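Local atomic coordinates of Bse634I restriction endonuclease (Geobacillus stearothermophilus, PDB entry 1KNV), a protein that cleaves double-stranded DNA within a short recognition sequence as a type II restriction endonuclease, probably with the help of divalent metal ions. Residues B[115-120]-B[185-190]; B[86-91]-B[162-167]; B[147-152]-B[285-290]; B[6-11]-B[51-56]. All blocks are in the same frame, centred on the assembly; numbering follows the deposited sequence. Where two conformers were deposited one is given.

Interaction 3 lies on the central sheet of the nuclease core, with interactions 1 and 2 each touching it, whereas interaction 4 lies in the N-terminal, mainly helical region. Interaction 3, in which strand 147-151 meets helix 281-291, is closest to the metal site: Leu147 lies about 5 Å from Asp146 and Met286 about 5 Å from Leu197, between side chains, both being calcium ligands in another structure of this protein. Interaction 1, centred 18 Å from interaction 3, probably joins it by a bond from Arg151 N to Ser190 O (2.7 Å). Interaction 2, 15 Å away between centres, probably joins it from Tyr90 OH to Asp288 OD1 (2.6 Å). Interaction 4 lies 25 Å from interaction 2, between centres.

Interaction 1 of 4, residues B[115-120]-B[185-190]; sequences IFDNET and KCKWDS
The ring of Phe116 overlaps the backbone of Trp188 obliquely, CE2 lying 3.8 Å from Trp188 CA, while Cys186 O comes to the ring's edge near its plane. That carbonyl also accepts from Asp117 N (2.9 Å), and Cys186 N donates to Ile115 O at 2.7 Å. The two bonds flank Phe116 and make with Cys186 an isolated beta bridge, which joins the approach to helix 118-131 to the loop that leads into strand 191-198. Asp117 then serves as the helix N-cap, a post that suits a short carboxylate able to accept from the first turn. Its CG sits between the backbone N and the carbonyl carbon (chi1 54°), which turns the group back over the helix start. There OD2 takes two bonds, from Thr120 N at 3.1 Å and from Thr120 OG1 at 2.8 Å, the latter from the syn side. The other oxygen, OD1, accepts from a water that is also weakly bonded to Trp188 N. Threonine serves both neighbours here: OG1, bonded to Tyr227 OH as well, adds a second donor to the capping carboxylate, while CG2 lies 3.7 Å from Trp188 CB. The two side chains cross at about a right angle, and beyond them the indole stacks on Tyr227.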
loop_
_atom_site.group_PDB
_atom_site.type_symbol
_atom_site.label_atom_id
_atom_site.label_comp_id
_atom_site.label_asym_id
_atom_site.label_seq_id
_atom_site.Cartn_x
_atom_site.Cartn_y
_atom_site.Cartn_z
ATOM N N ILE B 115 11.603 24.948 4.019
ATOM C CA ILE B 115 12.037 25.338 2.679
ATOM C C ILE B 115 10.974 24.926 1.666
ATOM O O ILE B 115 10.947 25.409 0.537
ATOM C CB ILE B 115 13.400 24.700 2.267
ATOM C CG1 ILE B 115 13.263 23.188 2.078
ATOM C CG2 ILE B 115 14.459 25.017 3.321
ATOM C CD1 ILE B 115 14.480 22.567 1.400
ATOM N N PHE B 116 10.088 24.034 2.089
ATOM C CA PHE B 116 9.014 23.555 1.236
ATOM C C PHE B 116 7.969 24.624 0.963
ATOM O O PHE B 116 7.738 25.501 1.796
ATOM C CB PHE B 116 8.336 22.361 1.896
ATOM C CG PHE B 116 9.126 21.094 1.811
ATOM C CD1 PHE B 116 8.972 20.102 2.781
ATOM C CD2 PHE B 116 9.984 20.867 0.738
ATOM C CE1 PHE B 116 9.660 18.892 2.685
ATOM C CE2 PHE B 116 10.676 19.674 0.625
ATOM C CZ PHE B 116 10.515 18.677 1.604
ATOM N N ASP B 117 7.335 24.548 -0.207
ATOM C CA ASP B 117 6.292 25.500 -0.545
ATOM C C ASP B 117 5.070 25.242 0.331
ATOM O O ASP B 117 4.976 24.230 1.038
ATOM C CB ASP B 117 5.934 25.426 -2.044
ATOM C CG ASP B 117 5.569 24.021 -2.522
ATOM O OD1 ASP B 117 5.645 23.787 -3.746
ATOM O OD2 ASP B 117 5.191 23.150 -1.717
ATOM N N ASN B 118 4.130 26.166 0.296
ATOM C CA ASN B 118 2.931 26.046 1.102
ATOM C C ASN B 118 2.122 24.760 0.872
ATOM O O ASN B 118 1.678 24.119 1.825
ATOM C CB ASN B 118 2.049 27.271 0.858
ATOM C CG ASN B 118 0.763 27.209 1.626
ATOM O OD1 ASN B 118 0.758 27.181 2.864
ATOM N ND2 ASN B 118 -0.349 27.178 0.897
ATOM N N GLU B 119 1.926 24.390 -0.387
ATOM C CA GLU B 119 1.154 23.200 -0.715
ATOM C C GLU B 119 1.698 21.951 -0.027
ATOM O O GLU B 119 0.940 21.155 0.527
ATOM C CB GLU B 119 1.135 23.008 -2.234
ATOM C CG GLU B 119 0.525 21.707 -2.712
ATOM C CD GLU B 119 0.502 21.602 -4.229
ATOM O OE1 GLU B 119 1.467 22.049 -4.889
ATOM O OE2 GLU B 119 -0.477 21.053 -4.770
ATOM N N THR B 120 3.016 21.785 -0.062
ATOM C CA THR B 120 3.664 20.642 0.561
ATOM C C THR B 120 3.581 20.680 2.091
ATOM O O THR B 120 3.273 19.669 2.716
ATOM C CB THR B 120 5.133 20.561 0.126
ATOM O OG1 THR B 120 5.191 20.364 -1.297
ATOM C CG2 THR B 120 5.840 19.417 0.851
ATOM N N LYS B 185 10.070 28.177 -0.795
ATOM C CA LYS B 185 10.156 28.180 -2.253
ATOM C C LYS B 185 10.423 26.844 -2.940
ATOM O O LYS B 185 10.316 26.746 -4.159
ATOM C CB LYS B 185 11.282 29.117 -2.698
ATOM C CG LYS B 185 11.158 30.588 -2.321
ATOM C CD LYS B 185 12.480 31.291 -2.645
ATOM C CE LYS B 185 12.333 32.799 -2.702
ATOM N NZ LYS B 185 11.726 33.344 -1.459
ATOM N N CYS B 186 10.763 25.822 -2.165
ATOM C CA CYS B 186 11.082 24.526 -2.744
ATOM C C CYS B 186 9.932 23.576 -3.000
ATOM O O CYS B 186 9.139 23.295 -2.112
ATOM C CB CYS B 186 12.108 23.819 -1.873
ATOM S SG CYS B 186 13.616 24.734 -1.740
ATOM N N LYS B 187 9.866 23.074 -4.228
ATOM C CA LYS B 187 8.847 22.110 -4.601
ATOM C C LYS B 187 9.346 20.861 -3.889
ATOM O O LYS B 187 10.550 20.607 -3.841
ATOM C CB LYS B 187 8.841 21.885 -6.116
ATOM C CG LYS B 187 8.251 23.032 -6.933
ATOM C CD LYS B 187 8.440 22.795 -8.430
ATOM C CE LYS B 187 7.974 21.390 -8.841
ATOM N NZ LYS B 187 7.983 21.171 -10.328
ATOM N N TRP B 188 8.428 20.090 -3.327
ATOM C CA TRP B 188 8.800 18.896 -2.586
ATOM C C TRP B 188 9.745 17.958 -3.326
ATOM O O TRP B 188 10.661 17.409 -2.716
ATOM C CB TRP B 188 7.547 18.126 -2.171
ATOM C CG TRP B 188 6.946 17.347 -3.272
ATOM C CD1 TRP B 188 6.143 17.815 -4.269
ATOM C CD2 TRP B 188 7.120 15.946 -3.516
ATOM N NE1 TRP B 188 5.804 16.783 -5.123
ATOM C CE2 TRP B 188 6.396 15.628 -4.681
ATOM C CE3 TRP B 188 7.828 14.928 -2.863
ATOM C CZ2 TRP B 188 6.350 14.337 -5.198
ATOM C CZ3 TRP B 188 7.781 13.651 -3.378
ATOM C CH2 TRP B 188 7.051 13.367 -4.531
ATOM N N ASP B 189 9.529 17.764 -4.628
ATOM C CA ASP B 189 10.389 16.857 -5.386
ATOM C C ASP B 189 11.664 17.520 -5.901
ATOM O O ASP B 189 12.359 16.976 -6.762
ATOM C CB ASP B 189 9.620 16.222 -6.541
ATOM C CG ASP B 189 9.064 17.240 -7.508
ATOM O OD1 ASP B 189 8.732 16.823 -8.633
ATOM O OD2 ASP B 189 8.949 18.435 -7.158
ATOM N N SER B 190 11.985 18.681 -5.344
ATOM C CA SER B 190 13.184 19.396 -5.757
ATOM C C SER B 190 14.410 18.984 -4.932
ATOM O O SER B 190 15.524 19.273 -5.308
ATOM C CB SER B 190 12.982 20.914 -5.656
ATOM O OG SER B 190 12.182 21.382 -6.733
HETATM O O HOH W 1 5.401 21.110 -4.247
#

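Interaction 2 of 4, residues B[86-91]-B[162-167]; sequences QSWNYR and LPINKL
With CG opposite its backbone N (chi1 173°), Trp88 sends its indole out from helix 68-93 toward Leu162 and Ile164, while Asn89, whose CG lies beside the backbone N (chi1 -71°), brings its amide to the backbone of Ile164. The Asn89 amide pairs with both polar groups of one residue. OD1 receives Ile164 N at 2.7 Å along an almost straight bond (174°), the donor lying in the carbonyl plane on a lone pair; ND2 donates to Ile164 O at 3.1 Å, again onto a lone pair, though this oxygen is tilted out of the amide plane. A primary amide suits the place because it carries an acceptor and a donor on one carbon, and so can meet the N-H and C=O of a single residue together, much as a residue of an adjacent antiparallel strand could. Residues 162-167 belong to the connection between strand 147-151 and helix 169-176, which is thereby held on helix 68-93. The indole adds a third bond, from NE1 to Leu162 O (2.8 Å). The oxygen is nearly in the ring plane, whereas the donor is tilted from the plane of the carbonyl. Between the two bonded residues sits Pro163, which has no N-H to satisfy and rests CB 3.5 Å from Asn89 OD1. The side chain of Ile164 sets CD1 over a face of the indole, 3.9 Å from the centroid of its five-membered ring, in a CH-pi contact. Val174 of helix 169-176 also touches Trp88, and Ile85 of helix 68-93 touches Ile164.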
loop_
_atom_site.group_PDB
_atom_site.type_symbol
_atom_site.label_atom_id
_atom_site.label_comp_id
_atom_site.label_asym_id
_atom_site.label_seq_id
_atom_site.Cartn_x
_atom_site.Cartn_y
_atom_site.Cartn_z
ATOM N N GLN B 86 33.159 24.592 0.863
ATOM C CA GLN B 86 33.545 23.666 -0.179
ATOM C C GLN B 86 32.347 23.433 -1.088
ATOM O O GLN B 86 32.462 23.525 -2.307
ATOM C CB GLN B 86 34.033 22.346 0.434
ATOM C CG GLN B 86 34.724 21.405 -0.559
ATOM C CD GLN B 86 36.063 21.933 -1.098
ATOM O OE1 GLN B 86 36.609 21.380 -2.049
ATOM N NE2 GLN B 86 36.589 22.994 -0.490
ATOM N N SER B 87 31.189 23.153 -0.495
ATOM C CA SER B 87 29.968 22.908 -1.274
ATOM C C SER B 87 29.617 24.082 -2.165
ATOM O O SER B 87 29.204 23.897 -3.312
ATOM C CB SER B 87 28.786 22.617 -0.350
ATOM O OG SER B 87 29.011 21.428 0.378
ATOM N N TRP B 88 29.770 25.291 -1.631
ATOM C CA TRP B 88 29.467 26.501 -2.387
ATOM C C TRP B 88 30.382 26.594 -3.611
ATOM O O TRP B 88 29.914 26.896 -4.706
ATOM C CB TRP B 88 29.619 27.740 -1.492
ATOM C CG TRP B 88 29.499 29.055 -2.214
ATOM C CD1 TRP B 88 30.350 29.556 -3.164
ATOM C CD2 TRP B 88 28.487 30.045 -2.027
ATOM N NE1 TRP B 88 29.930 30.796 -3.578
ATOM C CE2 TRP B 88 28.790 31.120 -2.898
ATOM C CE3 TRP B 88 27.356 30.129 -1.210
ATOM C CZ2 TRP B 88 27.997 32.268 -2.968
ATOM C CZ3 TRP B 88 26.569 31.273 -1.282
ATOM C CH2 TRP B 88 26.894 32.327 -2.157
ATOM N N ASN B 89 31.676 26.327 -3.432
ATOM C CA ASN B 89 32.606 26.390 -4.557
ATOM C C ASN B 89 32.443 25.201 -5.513
ATOM O O ASN B 89 32.772 25.297 -6.697
ATOM C CB ASN B 89 34.055 26.462 -4.058
ATOM C CG ASN B 89 34.391 27.803 -3.415
ATOM O OD1 ASN B 89 33.846 28.839 -3.790
ATOM N ND2 ASN B 89 35.312 27.786 -2.455
ATOM N N TYR B 90 31.931 24.084 -4.999
ATOM C CA TYR B 90 31.710 22.888 -5.809
ATOM C C TYR B 90 30.689 23.119 -6.916
ATOM O O TYR B 90 30.935 22.773 -8.071
ATOM C CB TYR B 90 31.233 21.718 -4.937
ATOM C CG TYR B 90 30.775 20.497 -5.726
ATOM C CD1 TYR B 90 31.657 19.471 -6.054
ATOM C CD2 TYR B 90 29.457 20.381 -6.151
ATOM C CE1 TYR B 90 31.230 18.360 -6.791
ATOM C CE2 TYR B 90 29.026 19.281 -6.886
ATOM C CZ TYR B 90 29.914 18.277 -7.200
ATOM O OH TYR B 90 29.464 17.207 -7.939
ATOM N N ARG B 91 29.535 23.688 -6.576
ATOM C CA ARG B 91 28.531 23.898 -7.608
ATOM C C ARG B 91 29.001 24.945 -8.598
ATOM O O ARG B 91 28.549 24.974 -9.747
ATOM C CB ARG B 91 27.176 24.296 -7.015
ATOM C CG ARG B 91 27.140 25.608 -6.287
ATOM C CD ARG B 91 25.695 26.087 -6.120
ATOM N NE ARG B 91 25.069 26.483 -7.389
ATOM C CZ ARG B 91 25.358 27.597 -8.062
ATOM N NH1 ARG B 91 26.269 28.445 -7.603
ATOM N NH2 ARG B 91 24.723 27.874 -9.192
ATOM N N LEU B 162 29.571 33.227 -7.663
ATOM C CA LEU B 162 30.871 33.849 -7.433
ATOM C C LEU B 162 31.577 32.956 -6.419
ATOM O O LEU B 162 31.076 32.746 -5.306
ATOM C CB LEU B 162 30.711 35.254 -6.854
ATOM C CG LEU B 162 29.930 36.258 -7.704
ATOM C CD1 LEU B 162 29.715 37.522 -6.881
ATOM C CD2 LEU B 162 30.676 36.561 -9.012
ATOM N N PRO B 163 32.745 32.404 -6.788
ATOM C CA PRO B 163 33.417 31.543 -5.814
ATOM C C PRO B 163 33.958 32.277 -4.592
ATOM O O PRO B 163 34.007 33.506 -4.553
ATOM C CB PRO B 163 34.500 30.838 -6.645
ATOM C CG PRO B 163 34.795 31.785 -7.759
ATOM C CD PRO B 163 33.451 32.425 -8.085
ATOM N N ILE B 164 34.317 31.509 -3.572
ATOM C CA ILE B 164 34.869 32.067 -2.345
ATOM C C ILE B 164 36.352 31.702 -2.335
ATOM O O ILE B 164 36.719 30.533 -2.210
ATOM C CB ILE B 164 34.149 31.489 -1.101
ATOM C CG1 ILE B 164 32.698 31.982 -1.072
ATOM C CG2 ILE B 164 34.872 31.892 0.174
ATOM C CD1 ILE B 164 31.835 31.312 -0.014
ATOM N N ASN B 165 37.196 32.713 -2.483
ATOM C CA ASN B 165 38.639 32.521 -2.527
ATOM C C ASN B 165 39.335 32.780 -1.213
ATOM O O ASN B 165 40.521 32.493 -1.068
ATOM C CB ASN B 165 39.225 33.434 -3.585
ATOM C CG ASN B 165 38.689 33.127 -4.950
ATOM O OD1 ASN B 165 38.663 33.987 -5.830
ATOM N ND2 ASN B 165 38.259 31.884 -5.145
ATOM N N LYS B 166 38.600 33.340 -0.264
ATOM C CA LYS B 166 39.140 33.636 1.050
ATOM C C LYS B 166 37.969 33.856 1.979
ATOM O O LYS B 166 36.908 34.309 1.549
ATOM C CB LYS B 166 40.045 34.871 0.981
ATOM C CG LYS B 166 39.461 36.036 0.194
ATOM C CD LYS B 166 38.572 36.922 1.056
ATOM C CE LYS B 166 39.393 37.739 2.061
ATOM N NZ LYS B 166 40.258 38.764 1.405
ATOM N N LEU B 167 38.156 33.528 3.252
ATOM C CA LEU B 167 37.090 33.662 4.233
ATOM C C LEU B 167 36.953 35.051 4.832
ATOM O O LEU B 167 37.939 35.682 5.224
ATOM C CB LEU B 167 37.289 32.637 5.349
ATOM C CG LEU B 167 37.410 31.187 4.882
ATOM C CD1 LEU B 167 37.471 30.279 6.093
ATOM C CD2 LEU B 167 36.228 30.823 3.982
#

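Interaction 3 of 4, residues B[147-152]-B[285-290]; sequences LLIIRQ and KMLDQI
Ile290 N donates to Met286 O at 3.0 Å, a helical bond that keeps these two residues one turn apart on the side of helix 281-291 facing the sheet. Everything that passes from the helix to strand 147-151 is apolar. Leu147 and Ile149, two apart in the strand, send their side chains to the same face and reach the helix there. Leu147 and Met286 meet tip to tip, CD2 4.0 Å from CE; the bend at the end of the methionine chain (chi3 75°) turns its methyl into this meeting, and a flexible thioether suits the task. Leu287 presents CD2 to both strand residues, 4.3 Å from Leu147 CD2 and 4.4 Å from Ile149 CG1. Farther along, Ile149 crosses Ile290 at about a right angle, CG1 lying 4.1 Å from CG2. The axes of strand 147-151 and of helix segment 285-290 come within 11.1 Å of each other at 43°, a separation spanned by these aliphatic side chains. Val195 of strand 191-198 touches both Leu147 and Ile290, and Phe275 of strand 273-276 extends the cover over Met286 and Ile290. Leu148 and Ile150 face the other side of the sheet, where Ile115 meets Leu148. The mixed sheet is consistent with the alpha/beta core of the PDDEXK nucleases, and the C-terminal helix 281-291 packs on one of its faces; strand 147-151 directly follows Asp146, a calcium ligand in another structure of this protein.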
loop_
_atom_site.group_PDB
_atom_site.type_symbol
_atom_site.label_atom_id
_atom_site.label_comp_id
_atom_site.label_asym_id
_atom_site.label_seq_id
_atom_site.Cartn_x
_atom_site.Cartn_y
_atom_site.Cartn_z
ATOM N N LEU B 147 23.347 18.413 5.431
ATOM C CA LEU B 147 23.565 18.938 4.098
ATOM C C LEU B 147 22.410 18.548 3.178
ATOM O O LEU B 147 21.960 17.398 3.171
ATOM C CB LEU B 147 24.865 18.346 3.571
ATOM C CG LEU B 147 25.525 18.763 2.278
ATOM C CD1 LEU B 147 25.808 20.226 2.424
ATOM C CD2 LEU B 147 26.797 17.949 2.030
ATOM N N LEU B 148 21.904 19.523 2.428
ATOM C CA LEU B 148 20.815 19.301 1.478
ATOM C C LEU B 148 21.225 19.588 0.026
ATOM O O LEU B 148 21.845 20.620 -0.254
ATOM C CB LEU B 148 19.639 20.224 1.758
ATOM C CG LEU B 148 18.713 20.036 2.925
ATOM C CD1 LEU B 148 17.547 21.013 2.774
ATOM C CD2 LEU B 148 18.265 18.605 2.908
ATOM N N ILE B 149 20.897 18.682 -0.880
ATOM C CA ILE B 149 21.181 18.890 -2.290
ATOM C C ILE B 149 19.817 19.119 -2.919
ATOM O O ILE B 149 18.941 18.257 -2.853
ATOM C CB ILE B 149 21.896 17.678 -2.914
ATOM C CG1 ILE B 149 23.335 17.545 -2.353
ATOM C CG2 ILE B 149 21.981 17.872 -4.428
ATOM C CD1 ILE B 149 23.417 17.301 -0.867
ATOM N N ILE B 150 19.627 20.330 -3.413
ATOM C CA ILE B 150 18.368 20.753 -4.009
ATOM C C ILE B 150 18.543 21.054 -5.490
ATOM O O ILE B 150 19.593 21.532 -5.908
ATOM C CB ILE B 150 17.858 22.043 -3.319
ATOM C CG1 ILE B 150 17.516 21.747 -1.860
ATOM C CG2 ILE B 150 16.671 22.615 -4.053
ATOM C CD1 ILE B 150 17.360 22.966 -1.033
ATOM N N ARG B 151 17.545 20.726 -6.289
ATOM C CA ARG B 151 17.625 20.995 -7.711
ATOM C C ARG B 151 16.359 21.715 -8.169
ATOM O O ARG B 151 15.291 21.113 -8.284
ATOM C CB ARG B 151 17.796 19.702 -8.513
ATOM C CG ARG B 151 18.066 19.966 -9.985
ATOM C CD ARG B 151 18.004 18.702 -10.791
ATOM N NE ARG B 151 18.326 18.984 -12.181
ATOM C CZ ARG B 151 18.505 18.039 -13.088
ATOM N NH1 ARG B 151 18.389 16.749 -12.747
ATOM N NH2 ARG B 151 18.820 18.377 -14.332
ATOM N N GLN B 152 16.480 23.016 -8.402
ATOM C CA GLN B 152 15.360 23.840 -8.842
ATOM C C GLN B 152 15.965 25.116 -9.425
ATOM O O GLN B 152 16.328 26.037 -8.699
ATOM C CB GLN B 152 14.439 24.159 -7.652
ATOM C CG GLN B 152 13.093 24.765 -8.047
ATOM C CD GLN B 152 12.146 24.897 -6.870
ATOM O OE1 GLN B 152 11.652 25.982 -6.569
ATOM N NE2 GLN B 152 11.890 23.789 -6.198
ATOM N N LYS B 285 34.258 14.607 -4.219
ATOM C CA LYS B 285 34.001 13.247 -4.685
ATOM C C LYS B 285 32.639 12.756 -4.187
ATOM O O LYS B 285 31.885 12.136 -4.929
ATOM C CB LYS B 285 35.110 12.302 -4.215
ATOM C CG LYS B 285 36.480 12.560 -4.842
ATOM C CD LYS B 285 37.481 11.518 -4.351
ATOM C CE LYS B 285 38.854 11.683 -4.974
ATOM N NZ LYS B 285 39.802 10.670 -4.422
ATOM N N MET B 286 32.332 13.038 -2.928
ATOM C CA MET B 286 31.055 12.643 -2.355
ATOM C C MET B 286 29.914 13.298 -3.120
ATOM O O MET B 286 28.957 12.640 -3.501
ATOM C CB MET B 286 30.971 13.076 -0.895
ATOM C CG MET B 286 29.560 13.020 -0.348
ATOM S SD MET B 286 29.488 13.498 1.351
ATOM C CE MET B 286 29.676 15.249 1.235
ATOM N N LEU B 287 30.021 14.605 -3.335
ATOM C CA LEU B 287 28.988 15.338 -4.043
ATOM C C LEU B 287 28.866 14.859 -5.465
ATOM O O LEU B 287 27.778 14.855 -6.027
ATOM C CB LEU B 287 29.289 16.833 -4.011
ATOM C CG LEU B 287 29.182 17.427 -2.608
ATOM C CD1 LEU B 287 29.640 18.883 -2.605
ATOM C CD2 LEU B 287 27.727 17.288 -2.129
ATOM N N ASP B 288 29.981 14.459 -6.061
ATOM C CA ASP B 288 29.928 13.958 -7.426
ATOM C C ASP B 288 29.066 12.716 -7.479
ATOM O O ASP B 288 28.249 12.569 -8.380
ATOM C CB ASP B 288 31.318 13.609 -7.952
ATOM C CG ASP B 288 32.078 14.826 -8.446
ATOM O OD1 ASP B 288 31.424 15.828 -8.824
ATOM O OD2 ASP B 288 33.328 14.773 -8.472
ATOM N N GLN B 289 29.244 11.821 -6.512
ATOM C CA GLN B 289 28.470 10.589 -6.497
ATOM C C GLN B 289 27.010 10.837 -6.189
ATOM O O GLN B 289 26.137 10.097 -6.634
ATOM C CB GLN B 289 29.015 9.595 -5.475
ATOM C CG GLN B 289 28.289 8.260 -5.581
ATOM C CD GLN B 289 28.695 7.255 -4.521
ATOM O OE1 GLN B 289 29.887 7.008 -4.305
ATOM N NE2 GLN B 289 27.700 6.652 -3.863
ATOM N N ILE B 290 26.756 11.885 -5.419
ATOM C CA ILE B 290 25.400 12.232 -5.035
ATOM C C ILE B 290 24.625 12.913 -6.157
ATOM O O ILE B 290 23.502 12.526 -6.441
ATOM C CB ILE B 290 25.406 13.137 -3.794
ATOM C CG1 ILE B 290 25.883 12.346 -2.584
ATOM C CG2 ILE B 290 24.031 13.689 -3.543
ATOM C CD1 ILE B 290 25.878 13.140 -1.310
#

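Interaction 4 of 4, residues B[6-11]-B[51-56]; sequences TNSNCV and ENYVKD
Ser8, the first residue of 6-11 to touch residues 51-56 of helix 43-60, appears to form an ST turn, accepting from Cys10 N at OG (3.1 Å), though the position of that oxygen is uncertain in the model. Its OG lies 3.2 Å from Tyr53 OH, and both hydroxyls are hydrogen-bonded to Glu32 OE1, a carboxylate of helix 26-33 shared by the 6-11 loop and helix 43-60. Serine suits this place, being small enough to fit beside the phenol end and polar enough to share its partner. Two residues on, Cys10 has its SG between the backbone N and the carbonyl carbon (chi1 66°), facing the helix. The sulfur makes a sulfur-aromatic contact with Tyr53, 4.6 Å from the ring centroid in an oblique approach; its nearest ring atom is CE2, at 3.6 Å. It also packs on Val54 CG2 at 3.8 Å, so a compact, polarisable thiol fits between a ring and a methyl. Ala29 of helix 26-33 and Val57 of helix 43-60 touch Cys10 too. Val11, where strand 11-16 begins, runs alongside Val54 in the opposite sense and brings its CG1 methyl to 3.6 Å from Val54 CG1.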
loop_
_atom_site.group_PDB
_atom_site.type_symbol
_atom_site.label_atom_id
_atom_site.label_comp_id
_atom_site.label_asym_id
_atom_site.label_seq_id
_atom_site.Cartn_x
_atom_site.Cartn_y
_atom_site.Cartn_z
ATOM N N THR B 6 48.778 38.497 20.812
ATOM C CA THR B 6 48.118 39.131 21.953
ATOM C C THR B 6 47.098 40.045 21.314
ATOM O O THR B 6 46.273 40.665 21.990
ATOM C CB THR B 6 49.075 40.006 22.781
ATOM O OG1 THR B 6 49.498 41.129 21.998
ATOM C CG2 THR B 6 50.250 39.195 23.242
ATOM N N ASN B 7 47.169 40.097 19.994
ATOM C CA ASN B 7 46.295 40.891 19.151
ATOM C C ASN B 7 45.239 40.088 18.368
ATOM O O ASN B 7 44.522 40.650 17.535
ATOM C CB ASN B 7 47.136 41.639 18.145
ATOM C CG ASN B 7 46.556 42.958 17.801
ATOM O OD1 ASN B 7 46.543 43.884 18.606
ATOM N ND2 ASN B 7 46.057 43.074 16.582
ATOM N N SER B 8 45.142 38.783 18.587
ATOM C CA SER B 8 44.144 38.004 17.856
ATOM C C SER B 8 42.767 38.252 18.449
ATOM O O SER B 8 42.637 38.657 19.608
ATOM C CB SER B 8 44.451 36.502 17.892
ATOM O OG SER B 8 43.424 35.789 17.222
ATOM N N ASN B 9 41.744 38.037 17.630
ATOM C CA ASN B 9 40.357 38.215 18.047
ATOM C C ASN B 9 39.636 36.871 18.047
ATOM O O ASN B 9 38.408 36.808 18.117
ATOM C CB ASN B 9 39.647 39.183 17.100
ATOM C CG ASN B 9 40.063 40.616 17.323
ATOM O OD1 ASN B 9 40.022 41.436 16.411
ATOM N ND2 ASN B 9 40.460 40.929 18.552
ATOM N N CYS B 10 40.415 35.796 17.972
ATOM C CA CYS B 10 39.862 34.450 17.949
ATOM C C CYS B 10 39.508 33.984 19.353
ATOM O O CYS B 10 39.220 32.809 19.572
ATOM C CB CYS B 10 40.855 33.484 17.310
ATOM S SG CYS B 10 42.354 33.269 18.250
ATOM N N VAL B 11 39.554 34.921 20.296
ATOM C CA VAL B 11 39.211 34.677 21.697
ATOM C C VAL B 11 38.724 36.013 22.248
ATOM O O VAL B 11 39.188 37.071 21.825
ATOM C CB VAL B 11 40.423 34.178 22.538
ATOM C CG1 VAL B 11 40.870 32.811 22.053
ATOM C CG2 VAL B 11 41.568 35.173 22.465
ATOM N N GLU B 51 42.868 25.079 15.826
ATOM C CA GLU B 51 42.870 24.846 17.264
ATOM C C GLU B 51 44.144 25.378 17.913
ATOM O O GLU B 51 44.092 26.202 18.835
ATOM C CB GLU B 51 42.729 23.354 17.570
ATOM C CG GLU B 51 42.785 23.056 19.059
ATOM C CD GLU B 51 42.191 21.714 19.419
ATOM O OE1 GLU B 51 42.206 21.373 20.619
ATOM O OE2 GLU B 51 41.704 21.004 18.510
ATOM N N ASN B 52 45.283 24.895 17.426
ATOM C CA ASN B 52 46.571 25.318 17.945
ATOM C C ASN B 52 46.706 26.826 17.839
ATOM O O ASN B 52 47.261 27.471 18.729
ATOM C CB ASN B 52 47.696 24.644 17.179
ATOM C CG ASN B 52 47.624 23.144 17.265
ATOM O OD1 ASN B 52 47.240 22.594 18.297
ATOM N ND2 ASN B 52 48.004 22.468 16.187
ATOM N N TYR B 53 46.198 27.395 16.754
ATOM C CA TYR B 53 46.273 28.833 16.596
ATOM C C TYR B 53 45.584 29.517 17.762
ATOM O O TYR B 53 46.139 30.418 18.381
ATOM C CB TYR B 53 45.590 29.277 15.322
ATOM C CG TYR B 53 45.518 30.778 15.208
ATOM C CD1 TYR B 53 46.666 31.537 14.980
ATOM C CD2 TYR B 53 44.300 31.441 15.301
ATOM C CE1 TYR B 53 46.596 32.921 14.839
ATOM C CE2 TYR B 53 44.218 32.824 15.162
ATOM C CZ TYR B 53 45.366 33.556 14.927
ATOM O OH TYR B 53 45.276 34.916 14.753
ATOM N N VAL B 54 44.357 29.101 18.048
ATOM C CA VAL B 54 43.616 29.688 19.157
ATOM C C VAL B 54 44.362 29.407 20.463
ATOM O O VAL B 54 44.382 30.238 21.372
ATOM C CB VAL B 54 42.175 29.120 19.231
ATOM C CG1 VAL B 54 41.479 29.594 20.502
ATOM C CG2 VAL B 54 41.384 29.570 18.006
ATOM N N LYS B 55 44.980 28.235 20.551
ATOM C CA LYS B 55 45.728 27.884 21.748
ATOM C C LYS B 55 46.969 28.771 21.915
ATOM O O LYS B 55 47.346 29.108 23.037
ATOM C CB LYS B 55 46.119 26.404 21.715
ATOM C CG LYS B 55 44.940 25.464 21.927
ATOM C CD LYS B 55 45.387 24.011 21.976
ATOM C CE LYS B 55 44.249 23.088 22.378
ATOM N NZ LYS B 55 44.684 21.666 22.455
ATOM N N ASP B 56 47.599 29.153 20.807
ATOM C CA ASP B 56 48.760 30.023 20.886
ATOM C C ASP B 56 48.307 31.411 21.305
ATOM O O ASP B 56 48.968 32.064 22.110
ATOM C CB ASP B 56 49.491 30.110 19.545
ATOM C CG ASP B 56 50.203 28.826 19.188
ATOM O OD1 ASP B 56 50.479 28.023 20.106
ATOM O OD2 ASP B 56 50.500 28.626 17.993
#